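Transmembrane oligosaccharyl transferase (Archaeoglobus fulgidus, PDB 3WAJ) is an archaeal membrane protein of the STT3/AglB oligosaccharyl transferase family, joining a helical transmembrane part of the GT-C class to a large C-terminal globular region. Local coordinates at residues His692-Tyr697 / Pro825-Ser830; Ile773-Lys778 / Gln857-Glu862. All coordinates share one frame; numbering follows the deposited sequence.

Interaction 1 (His692-Tyr697 / Pro825-Ser830); sequences HYRMIY and PYSHNS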
loop_
_atom_site.group_PDB
_atom_site.type_symbol
_atom_site.label_atom_id
_atom_site.label_comp_id
_atom_site.label_asym_id
_atom_site.label_seq_id
_atom_site.Cartn_x
_atom_site.Cartn_y
_atom_site.Cartn_z
ATOM N N HIS A 692 8.490 17.086 -26.232
ATOM C CA HIS A 692 8.436 17.848 -24.991
ATOM C C HIS A 692 8.989 17.090 -23.791
ATOM O O HIS A 692 8.751 17.477 -22.648
ATOM C CB HIS A 692 6.986 18.252 -24.704
ATOM C CG HIS A 692 6.372 19.077 -25.792
ATOM N ND1 HIS A 692 6.728 20.392 -26.016
ATOM C CD2 HIS A 692 5.447 18.771 -26.730
ATOM C CE1 HIS A 692 6.037 20.861 -27.040
ATOM N NE2 HIS A 692 5.256 19.897 -27.493
ATOM N N TYR A 693 9.717 16.006 -24.043
ATOM C CA TYR A 693 10.289 15.210 -22.953
ATOM C C TYR A 693 11.711 14.824 -23.302
ATOM O O TYR A 693 11.994 14.516 -24.455
ATOM C CB TYR A 693 9.442 13.950 -22.701
ATOM C CG TYR A 693 8.039 14.301 -22.317
ATOM C CD1 TYR A 693 7.666 14.346 -20.994
ATOM C CD2 TYR A 693 7.100 14.642 -23.276
ATOM C CE1 TYR A 693 6.384 14.707 -20.626
ATOM C CE2 TYR A 693 5.806 15.020 -22.917
ATOM C CZ TYR A 693 5.460 15.042 -21.595
ATOM O OH TYR A 693 4.187 15.404 -21.232
ATOM N N ARG A 694 12.604 14.847 -22.314
ATOM C CA ARG A 694 13.999 14.411 -22.508
ATOM C C ARG A 694 14.365 13.565 -21.304
ATOM O O ARG A 694 13.854 13.802 -20.202
ATOM C CB ARG A 694 14.955 15.617 -22.630
ATOM C CG ARG A 694 14.831 16.661 -21.504
ATOM C CD ARG A 694 15.898 17.720 -21.624
ATOM N NE ARG A 694 15.850 18.736 -20.570
ATOM C CZ ARG A 694 16.627 19.820 -20.537
ATOM N NH1 ARG A 694 17.506 20.037 -21.501
ATOM N NH2 ARG A 694 16.519 20.687 -19.548
ATOM N N MET A 695 15.219 12.568 -21.493
ATOM C CA MET A 695 15.692 11.805 -20.349
ATOM C C MET A 695 16.747 12.648 -19.636
ATOM O O MET A 695 17.533 13.342 -20.286
ATOM C CB MET A 695 16.266 10.470 -20.812
ATOM C CG MET A 695 16.889 9.609 -19.717
ATOM S SD MET A 695 17.055 7.921 -20.300
ATOM C CE MET A 695 18.452 7.489 -19.356
ATOM N N ILE A 696 16.756 12.618 -18.307
ATOM C CA ILE A 696 17.770 13.374 -17.573
ATOM C C ILE A 696 18.622 12.498 -16.670
ATOM O O ILE A 696 19.711 12.908 -16.247
ATOM C CB ILE A 696 17.165 14.524 -16.760
ATOM C CG1 ILE A 696 16.164 13.993 -15.740
ATOM C CG2 ILE A 696 16.515 15.535 -17.678
ATOM C CD1 ILE A 696 15.513 15.093 -14.907
ATOM N N TYR A 697 18.115 11.297 -16.385
ATOM C CA TYR A 697 18.762 10.342 -15.478
ATOM C C TYR A 697 18.151 8.946 -15.626
ATOM O O TYR A 697 16.936 8.816 -15.807
ATOM C CB TYR A 697 18.592 10.827 -14.026
ATOM C CG TYR A 697 19.097 9.888 -12.938
ATOM C CD1 TYR A 697 18.328 8.808 -12.494
ATOM C CD2 TYR A 697 20.320 10.117 -12.306
ATOM C CE1 TYR A 697 18.783 7.964 -11.471
ATOM C CE2 TYR A 697 20.776 9.281 -11.291
ATOM C CZ TYR A 697 20.005 8.210 -10.880
ATOM O OH TYR A 697 20.457 7.385 -9.881
ATOM N N PRO A 825 13.857 18.545 -27.672
ATOM C CA PRO A 825 13.939 18.712 -26.215
ATOM C C PRO A 825 15.350 18.584 -25.629
ATOM O O PRO A 825 15.526 18.880 -24.448
ATOM C CB PRO A 825 13.073 17.558 -25.700
ATOM C CG PRO A 825 13.313 16.468 -26.710
ATOM C CD PRO A 825 13.612 17.140 -28.043
ATOM N N TYR A 826 16.331 18.132 -26.404
ATOM C CA TYR A 826 17.678 17.988 -25.845
ATOM C C TYR A 826 18.547 19.205 -26.156
ATOM O O TYR A 826 18.535 19.717 -27.277
ATOM C CB TYR A 826 18.355 16.704 -26.335
ATOM C CG TYR A 826 17.818 15.435 -25.702
ATOM C CD1 TYR A 826 18.156 15.089 -24.393
ATOM C CD2 TYR A 826 16.992 14.572 -26.416
ATOM C CE1 TYR A 826 17.675 13.923 -23.810
ATOM C CE2 TYR A 826 16.517 13.402 -25.841
ATOM C CZ TYR A 826 16.861 13.088 -24.547
ATOM O OH TYR A 826 16.377 11.936 -23.995
ATOM N N SER A 827 19.292 19.673 -25.158
ATOM C CA SER A 827 20.242 20.771 -25.368
ATOM C C SER A 827 21.657 20.277 -25.131
ATOM O O SER A 827 21.868 19.196 -24.569
ATOM C CB SER A 827 19.953 21.954 -24.446
ATOM O OG SER A 827 20.231 21.631 -23.095
ATOM N N HIS A 828 22.632 21.072 -25.550
ATOM C CA HIS A 828 24.019 20.646 -25.447
ATOM C C HIS A 828 24.767 21.254 -24.257
ATOM O O HIS A 828 25.951 20.993 -24.063
ATOM C CB HIS A 828 24.737 20.841 -26.786
ATOM C CG HIS A 828 24.303 19.851 -27.828
ATOM N ND1 HIS A 828 23.182 20.034 -28.614
ATOM C CD2 HIS A 828 24.811 18.644 -28.173
ATOM C CE1 HIS A 828 23.033 18.991 -29.415
ATOM N NE2 HIS A 828 24.009 18.136 -29.170
ATOM N N ASN A 829 24.057 22.017 -23.428
ATOM C CA ASN A 829 24.676 22.599 -22.243
ATOM C C ASN A 829 23.875 22.428 -20.955
ATOM O O ASN A 829 24.112 23.141 -19.978
ATOM C CB ASN A 829 25.000 24.083 -22.470
ATOM C CG ASN A 829 23.781 24.896 -22.890
ATOM O OD1 ASN A 829 22.890 24.391 -23.574
ATOM N ND2 ASN A 829 23.739 26.163 -22.476
ATOM N N SER A 830 22.931 21.488 -20.938
ATOM C CA SER A 830 22.175 21.223 -19.712
ATOM C C SER A 830 23.053 20.518 -18.677
ATOM O O SER A 830 23.986 19.788 -19.020
ATOM C CB SER A 830 20.903 20.418 -19.999
ATOM O OG SER A 830 21.210 19.135 -20.499
#
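Tyr826 lays its ring against Arg694 and reaches Met695 beyond it, so that a loop of the peripheral domain docks on strand 693-698, the outermost strand at its end of a five-stranded mixed sheet. In the first shell, CB of Arg694 sits over one face of the tyrosine ring in a CH-pi contact, 3.7 Å from the ring centroid and displaced toward the rim. The hydroxyl then accepts a hydrogen bond from the backbone: Met695 N lies 2.8 Å from Tyr826 OH, and at 171° the bond is almost straight. Pro825 packs its CG 3.3 Å from Tyr693 O, extending the contact along the strand. The arginine also passes the loop backbone. With CG held between the backbone N and the carbonyl carbon (chi1 51°) and the chain extended from there to NE, CD of Arg694 comes 3.1 Å from Pro825 O and the guanidinium is carried on toward Ser827 and Ser830.

The second shell begins with two carboxylates, Glu775 at NH2 and Glu855 at NH1, which offset the buried charge and probably restrain the guanidinium's rotation. Glu855 also bonds Ser827 OG, so one carboxylate oxygen, OE1, is shared by the guanidinium and the serine. At the guanidinium's edge, near its plane, NH1 of Arg694 stands 3.5 Å from Ser827 OG.

Interaction 2 (Ile773-Lys778 / Gln857-Glu862); sequences IFERVK and QVQNGE
Val777 and Val858 meet through their CG1 methyls, 3.5 Å apart, where the chain leaving strand 771-776 passes helix 855-860. The two side chains cross at about a right angle. Val777 CG2 lies 3.9 Å from Val858 CG1, so both Val777 methyls lie near it. Lys778 adds contacts from its aliphatic part: CB packs 3.7 Å from Val858 O, and CD lies 3.6 Å from Gln859 O, so the chain runs over carbonyls of the helix while its amino group leads away.

The polar link is a single hydrogen bond at 3.3 Å from Gln859 NE2 to Glu775 OE2. The glutamate arrives fully extended, whereas the glutamine folds back at chi2 (-70°) to bring its amide round. The acceptor is approached on its syn side, 35° out of the carboxylate plane, although it lies nearly in the plane of the amide. Both ends have stronger partners: Glu775 OE1 forms a salt bridge with Arg694, and Gln859 NE2 also bonds Glu855.

At Gly861 the two backbones come close, its CA 5.2 Å from CA of Lys778, and its positive phi favours glycine. Gly861 N comes 4.0 Å from Lys778 CB. This is a short helix followed by a glycine with left-handed backbone angles, packed where the chain leaves strand 771-776 of the mixed sheet, joining that sheet to the region of the long peripheral domain.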
loop_
_atom_site.group_PDB
_atom_site.type_symbol
_atom_site.label_atom_id
_atom_site.label_comp_id
_atom_site.label_asym_id
_atom_site.label_seq_id
_atom_site.Cartn_x
_atom_site.Cartn_y
_atom_site.Cartn_z
ATOM N N ILE A 773 14.127 8.890 -15.335
ATOM C CA ILE A 773 13.514 10.182 -15.060
ATOM C C ILE A 773 13.547 11.065 -16.307
ATOM O O ILE A 773 14.582 11.221 -16.952
ATOM C CB ILE A 773 14.242 10.894 -13.918
ATOM C CG1 ILE A 773 14.201 10.037 -12.660
ATOM C CG2 ILE A 773 13.637 12.260 -13.630
ATOM C CD1 ILE A 773 15.020 10.618 -11.511
ATOM N N PHE A 774 12.413 11.656 -16.641
ATOM C CA PHE A 774 12.342 12.572 -17.766
ATOM C C PHE A 774 11.903 13.962 -17.297
ATOM O O PHE A 774 11.204 14.099 -16.285
ATOM C CB PHE A 774 11.350 12.045 -18.799
ATOM C CG PHE A 774 11.700 10.683 -19.332
ATOM C CD1 PHE A 774 12.337 10.551 -20.565
ATOM C CD2 PHE A 774 11.398 9.532 -18.605
ATOM C CE1 PHE A 774 12.680 9.289 -21.073
ATOM C CE2 PHE A 774 11.731 8.260 -19.109
ATOM C CZ PHE A 774 12.375 8.146 -20.349
ATOM N N GLU A 775 12.309 14.990 -18.039
ATOM C CA GLU A 775 11.862 16.350 -17.774
ATOM C C GLU A 775 10.903 16.799 -18.860
ATOM O O GLU A 775 11.190 16.662 -20.058
ATOM C CB GLU A 775 13.038 17.337 -17.723
ATOM C CG GLU A 775 12.608 18.750 -17.337
ATOM C CD GLU A 775 13.740 19.758 -17.396
ATOM O OE1 GLU A 775 14.772 19.467 -18.049
ATOM O OE2 GLU A 775 13.589 20.849 -16.794
ATOM N N ARG A 776 9.760 17.338 -18.444
ATOM C CA ARG A 776 8.837 17.938 -19.398
ATOM C C ARG A 776 9.334 19.347 -19.716
ATOM O O ARG A 776 9.703 20.115 -18.825
ATOM C CB ARG A 776 7.407 17.963 -18.855
ATOM C CG ARG A 776 6.422 18.636 -19.780
ATOM C CD ARG A 776 4.969 18.350 -19.404
ATOM N NE ARG A 776 4.099 19.114 -20.292
ATOM C CZ ARG A 776 3.470 20.234 -19.952
ATOM N NH1 ARG A 776 3.556 20.689 -18.713
ATOM N NH2 ARG A 776 2.733 20.880 -20.851
ATOM N N VAL A 777 9.327 19.683 -20.996
ATOM C CA VAL A 777 10.099 20.801 -21.502
ATOM C C VAL A 777 9.338 21.430 -22.666
ATOM O O VAL A 777 8.656 20.717 -23.410
ATOM C CB VAL A 777 11.477 20.249 -21.949
ATOM C CG1 VAL A 777 11.788 20.591 -23.387
ATOM C CG2 VAL A 777 12.575 20.672 -21.004
ATOM N N LYS A 778 9.435 22.750 -22.828
ATOM C CA LYS A 778 8.784 23.417 -23.961
ATOM C C LYS A 778 9.334 22.892 -25.284
ATOM O O LYS A 778 8.576 22.419 -26.130
ATOM C CB LYS A 778 8.963 24.935 -23.894
ATOM C CG LYS A 778 7.785 25.684 -23.288
ATOM C CD LYS A 778 8.173 27.100 -22.869
ATOM C CE LYS A 778 6.992 27.832 -22.264
ATOM N NZ LYS A 778 6.191 26.926 -21.386
ATOM N N GLN A 857 17.122 28.022 -25.215
ATOM C CA GLN A 857 16.245 27.833 -26.367
ATOM C C GLN A 857 15.212 26.743 -26.084
ATOM O O GLN A 857 14.041 26.874 -26.430
ATOM C CB GLN A 857 17.072 27.478 -27.604
ATOM C CG GLN A 857 18.260 28.416 -27.831
ATOM C CD GLN A 857 18.958 28.188 -29.161
ATOM O OE1 GLN A 857 19.713 27.226 -29.328
ATOM N NE2 GLN A 857 18.713 29.081 -30.117
ATOM N N VAL A 858 15.663 25.674 -25.434
ATOM C CA VAL A 858 14.790 24.581 -25.018
ATOM C C VAL A 858 13.838 24.986 -23.886
ATOM O O VAL A 858 12.642 24.663 -23.925
ATOM C CB VAL A 858 15.613 23.332 -24.604
ATOM C CG1 VAL A 858 14.789 22.376 -23.746
ATOM C CG2 VAL A 858 16.137 22.612 -25.823
ATOM N N GLN A 859 14.360 25.692 -22.884
ATOM C CA GLN A 859 13.547 26.079 -21.727
ATOM C C GLN A 859 12.471 27.132 -22.039
ATOM O O GLN A 859 11.414 27.149 -21.410
ATOM C CB GLN A 859 14.426 26.550 -20.564
ATOM C CG GLN A 859 15.145 25.427 -19.802
ATOM C CD GLN A 859 14.207 24.556 -18.963
ATOM O OE1 GLN A 859 13.005 24.838 -18.837
ATOM N NE2 GLN A 859 14.758 23.490 -18.381
ATOM N N ASN A 860 12.739 27.995 -23.013
ATOM C CA ASN A 860 11.821 29.084 -23.344
ATOM C C ASN A 860 11.037 28.858 -24.637
ATOM O O ASN A 860 10.140 29.630 -24.974
ATOM C CB ASN A 860 12.578 30.417 -23.410
ATOM C CG ASN A 860 13.347 30.712 -22.145
ATOM O OD1 ASN A 860 12.893 30.404 -21.039
ATOM N ND2 ASN A 860 14.526 31.306 -22.296
ATOM N N GLY A 861 11.385 27.804 -25.363
ATOM C CA GLY A 861 10.660 27.461 -26.566
ATOM C C GLY A 861 10.971 28.404 -27.702
ATOM O O GLY A 861 10.127 28.633 -28.569
ATOM N N GLU A 862 12.187 28.946 -27.693
ATOM C CA GLU A 862 12.633 29.863 -28.736
ATOM C C GLU A 862 12.495 29.256 -30.133
ATOM O O GLU A 862 12.553 28.032 -30.308
ATOM C CB GLU A 862 14.074 30.313 -28.469
ATOM C CG GLU A 862 14.235 31.114 -27.179
ATOM C CD GLU A 862 15.678 31.491 -26.896
ATOM O OE1 GLU A 862 16.508 31.456 -27.834
ATOM O OE2 GLU A 862 15.982 31.823 -25.729
#

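Overall arrangement
From the N terminus, the chain passes through the helical membrane part before reaching strand 693-698, which carries segment 692-697 of interaction 1. Strand 771-776, which leads into segment 773-778 of interaction 2, follows and pairs antiparallel beside it. The chain then runs through the strands of the peripheral domain; the loop 825-830 returns to close interaction 1 across 127 residues, and helix 855-860 closes interaction 2 across 78. The two closures therefore cross rather than nest. Their centres are about 7 Å apart, and a probable backbone hydrogen bond between Val777 N and His692 O links them. Together they illustrate how neighbouring strands of one sheet can receive two separate elements, a loop and a short helix, from the region that follows.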